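Local structure of 2-c-methyl-d-erythritol 4-phosphate cytidylyltransferase (Streptococcus pneumoniae, 2VSH) at residues A[142-147]-A[159-165]. The protein transfers the cytidylyl group of CTP to D-ribitol 5-phosphate, giving the CDP-ribitol used for teichoic acid precursors. Residues are numbered along the deposited sequence; the frame is centred on the assembly and turned at random.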
ATOM      1  N   GLU A 142       0.135   5.128   9.881  1.00 30.69           N
ATOM      2  CA  GLU A 142       1.002   5.940   9.026  1.00 33.68           C
ATOM      3  C   GLU A 142       1.279   5.223   7.714  1.00 34.17           C
ATOM      4  O   GLU A 142       1.606   4.035   7.707  1.00 36.05           O
ATOM      5  CB  GLU A 142       2.320   6.267   9.721  1.00 36.63           C
ATOM      6  CG  GLU A 142       2.168   7.200  10.907  1.00 38.44           C
ATOM      7  CD  GLU A 142       3.489   7.560  11.561  1.00 43.48           C
ATOM      8  OE1 GLU A 142       4.564   7.242  10.992  1.00 47.95           O
ATOM      9  OE2 GLU A 142       3.448   8.170  12.655  1.00 47.69           O
ATOM     10  N   ALA A 143       1.137   5.952   6.607  1.00 34.08           N
ATOM     11  CA  ALA A 143       1.429   5.417   5.282  1.00 35.01           C
ATOM     12  C   ALA A 143       2.927   5.182   5.154  1.00 38.86           C
ATOM     13  O   ALA A 143       3.724   6.039   5.536  1.00 41.15           O
ATOM     14  CB  ALA A 143       0.930   6.362   4.205  1.00 33.32           C
ATOM     15  N   VAL A 144       3.300   4.008   4.651  1.00 40.72           N
ATOM     16  CA  VAL A 144       4.709   3.639   4.489  1.00 45.33           C
ATOM     17  C   VAL A 144       5.066   3.530   3.002  1.00 46.15           C
ATOM     18  O   VAL A 144       6.234   3.642   2.621  1.00 49.65           O
ATOM     19  CB  VAL A 144       5.050   2.333   5.262  1.00 48.35           C
ATOM     20  CG1 VAL A 144       6.462   1.841   4.941  1.00 54.04           C
ATOM     21  CG2 VAL A 144       4.914   2.556   6.761  1.00 48.25           C
ATOM     22  N   ASP A 145       4.045   3.300   2.180  1.00 43.51           N
ATOM     23  CA  ASP A 145       4.138   3.411   0.724  1.00 43.71           C
ATOM     24  C   ASP A 145       4.411   4.853   0.330  1.00 41.53           C
ATOM     25  O   ASP A 145       3.895   5.785   0.948  1.00 39.79           O
ATOM     26  CB  ASP A 145       2.791   3.033   0.085  1.00 41.93           C
ATOM     27  CG  ASP A 145       2.732   1.588  -0.362  1.00 46.60           C
ATOM     28  OD1 ASP A 145       3.768   1.053  -0.827  1.00 50.31           O
ATOM     29  OD2 ASP A 145       1.629   0.998  -0.254  1.00 48.83           O
ATOM     30  N   THR A 146       5.197   5.047  -0.711  1.00 42.07           N
ATOM     31  CA  THR A 146       5.258   6.365  -1.309  1.00 40.23           C
ATOM     32  C   THR A 146       4.058   6.511  -2.245  1.00 36.10           C
ATOM     33  O   THR A 146       3.760   5.615  -3.035  1.00 35.99           O
ATOM     34  CB  THR A 146       6.610   6.673  -1.997  1.00 43.42           C
ATOM     35  OG1 THR A 146       6.366   7.389  -3.210  1.00 42.70           O
ATOM     36  CG2 THR A 146       7.372   5.408  -2.301  1.00 47.09           C
ATOM     37  N   ILE A 147       3.350   7.623  -2.109  1.00 33.25           N
ATOM     38  CA  ILE A 147       2.117   7.841  -2.847  1.00 30.26           C
ATOM     39  C   ILE A 147       2.322   8.924  -3.898  1.00 30.44           C
ATOM     40  O   ILE A 147       2.791  10.026  -3.597  1.00 30.82           O
ATOM     41  CB  ILE A 147       0.937   8.199  -1.892  1.00 28.59           C
ATOM     42  CG1 ILE A 147       0.597   7.019  -0.964  1.00 28.98           C
ATOM     43  CG2 ILE A 147      -0.283   8.656  -2.659  1.00 25.65           C
ATOM     44  CD1 ILE A 147       0.399   5.655  -1.666  1.00 28.66           C
ATOM     45  N   ILE A 159       2.880  14.915  -5.974  1.00 40.64           N
ATOM     46  CA  ILE A 159       3.263  14.042  -4.884  1.00 41.01           C
ATOM     47  C   ILE A 159       2.783  14.707  -3.595  1.00 41.62           C
ATOM     48  O   ILE A 159       3.292  15.772  -3.221  1.00 44.71           O
ATOM     49  CB  ILE A 159       4.804  13.803  -4.856  1.00 43.79           C
ATOM     50  CG1 ILE A 159       5.178  12.652  -5.791  1.00 43.61           C
ATOM     51  CG2 ILE A 159       5.288  13.441  -3.463  1.00 45.86           C
ATOM     52  CD1 ILE A 159       5.853  13.060  -7.051  1.00 44.66           C
ATOM     53  N   PRO A 160       1.775  14.106  -2.937  1.00 39.22           N
ATOM     54  CA  PRO A 160       1.326  14.622  -1.647  1.00 39.62           C
ATOM     55  C   PRO A 160       2.441  14.597  -0.606  1.00 41.48           C
ATOM     56  O   PRO A 160       3.356  13.780  -0.689  1.00 41.47           O
ATOM     57  CB  PRO A 160       0.211  13.650  -1.238  1.00 37.01           C
ATOM     58  CG  PRO A 160      -0.227  12.987  -2.492  1.00 35.93           C
ATOM     59  CD  PRO A 160       0.986  12.940  -3.376  1.00 36.57           C
ATOM     60  N   ASN A 161       2.360  15.509   0.355  1.00 43.40           N
ATOM     61  CA  ASN A 161       3.266  15.519   1.491  1.00 45.99           C
ATOM     62  C   ASN A 161       3.065  14.239   2.315  1.00 43.67           C
ATOM     63  O   ASN A 161       2.033  14.062   2.971  1.00 41.31           O
ATOM     64  CB  ASN A 161       3.019  16.775   2.332  1.00 48.97           C
ATOM     65  CG  ASN A 161       4.004  16.930   3.471  1.00 53.33           C
ATOM     66  OD1 ASN A 161       4.143  18.016   4.032  1.00 58.42           O
ATOM     67  ND2 ASN A 161       4.698  15.855   3.816  1.00 52.82           N
ATOM     68  N   ARG A 162       4.065  13.359   2.274  1.00 44.25           N
ATOM     69  CA  ARG A 162       4.003  12.069   2.964  1.00 43.18           C
ATOM     70  C   ARG A 162       3.864  12.176   4.497  1.00 43.04           C
ATOM     71  O   ARG A 162       3.386  11.249   5.146  1.00 41.17           O
ATOM     72  CB  ARG A 162       5.213  11.211   2.580  1.00 45.22           C
ATOM     73  CG  ARG A 162       4.971   9.713   2.752  1.00 45.52           C
ATOM     74  CD  ARG A 162       6.199   8.894   2.402  1.00 49.11           C
ATOM     75  NE  ARG A 162       6.380   7.819   3.369  1.00 54.48           N
ATOM     76  CZ  ARG A 162       7.342   6.902   3.316  1.00 59.61           C
ATOM     77  NH1 ARG A 162       8.228   6.907   2.322  1.00 62.45           N
ATOM     78  NH2 ARG A 162       7.410   5.969   4.264  1.00 61.67           N
ATOM     79  N   ALA A 163       4.266  13.312   5.065  1.00 45.48           N
ATOM     80  CA  ALA A 163       4.111  13.569   6.502  1.00 46.20           C
ATOM     81  C   ALA A 163       2.644  13.594   6.964  1.00 42.52           C
ATOM     82  O   ALA A 163       2.360  13.446   8.157  1.00 42.35           O
ATOM     83  CB  ALA A 163       4.821  14.871   6.886  1.00 51.24           C
ATOM     84  N   HIS A 164       1.719  13.749   6.014  1.00 39.57           N
ATOM     85  CA  HIS A 164       0.295  13.880   6.326  1.00 36.91           C
ATOM     86  C   HIS A 164      -0.560  12.757   5.765  1.00 32.88           C
ATOM     87  O   HIS A 164      -1.786  12.863   5.746  1.00 31.82           O
ATOM     88  CB  HIS A 164      -0.229  15.240   5.842  1.00 38.73           C
ATOM     89  CG  HIS A 164       0.461  16.407   6.477  1.00 43.33           C
ATOM     90  ND1 HIS A 164       0.901  17.494   5.754  1.00 46.92           N
ATOM     91  CD2 HIS A 164       0.805  16.645   7.765  1.00 45.67           C
ATOM     92  CE1 HIS A 164       1.483  18.356   6.568  1.00 50.58           C
ATOM     93  NE2 HIS A 164       1.432  17.866   7.796  1.00 51.57           N
ATOM     94  N   LEU A 165       0.081  11.681   5.317  1.00 31.54           N
ATOM     95  CA  LEU A 165      -0.636  10.570   4.715  1.00 28.51           C
ATOM     96  C   LEU A 165      -0.725   9.372   5.652  1.00 27.82           C
ATOM     97  O   LEU A 165       0.206   9.068   6.388  1.00 28.97           O
ATOM     98  CB  LEU A 165      -0.017  10.166   3.367  1.00 28.27           C
ATOM     99  CG  LEU A 165       0.073  11.251   2.276  1.00 29.10           C
ATOM    100  CD1 LEU A 165       0.777  10.717   1.018  1.00 28.42           C
ATOM    101  CD2 LEU A 165      -1.309  11.837   1.924  1.00 27.88           C
TER
HETATM  102  O   HOH W   1       3.572  11.061  -1.335  1.00 26.36           O
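Leu165 packs against Ala143 and Ile147, and this is the tight part of the contact. Leu165 CB lies 4.0 Å from Ala143 CB. Leu165 CD1 reaches 3.9 Å from Ile147 CB, the two side chains meeting at a slant. In Leu165, chi1 (-58°) sets CG anti to the carbonyl carbon, and an extended chi2 then turns CD1 toward Ile147. One direct hydrogen bond joins the backbones here: Ala143 N to Leu165 O, 3.3 Å, nearly straight at 167°, with the donor above the carbonyl plane. Strands 136-142 and 165-175, neighbours in the main sheet, part just beyond this point. Ile147 and Leu165 also pair with an antiparallel strand of the second subunit, so the sheet continues across the dimer interface.

Toward Pro160 the fit is looser. Ile147 CG2 stays 4.3 Å from Pro160 CG, and a water donates to both Ile147 O (2.6 Å) and Pro160 O (2.8 Å).

Arg162 covers the solvent side. Its chain runs out extended as far as CD, then bends at chi3 (138°) and lays the guanidinium over the backbone of the 143-145 loop. Arg162 NH2 comes within 3.1 Å of Val144 O, but this oxygen and Asp145 O stand over one guanidinium face, where the N-H bonds do not aim. Asp145 O is buried without a partner. The arginine therefore probably adds cover and a weak, undirected attraction to carbonyl oxygens, while the apolar cluster, one backbone bond and one water bridge join the segments.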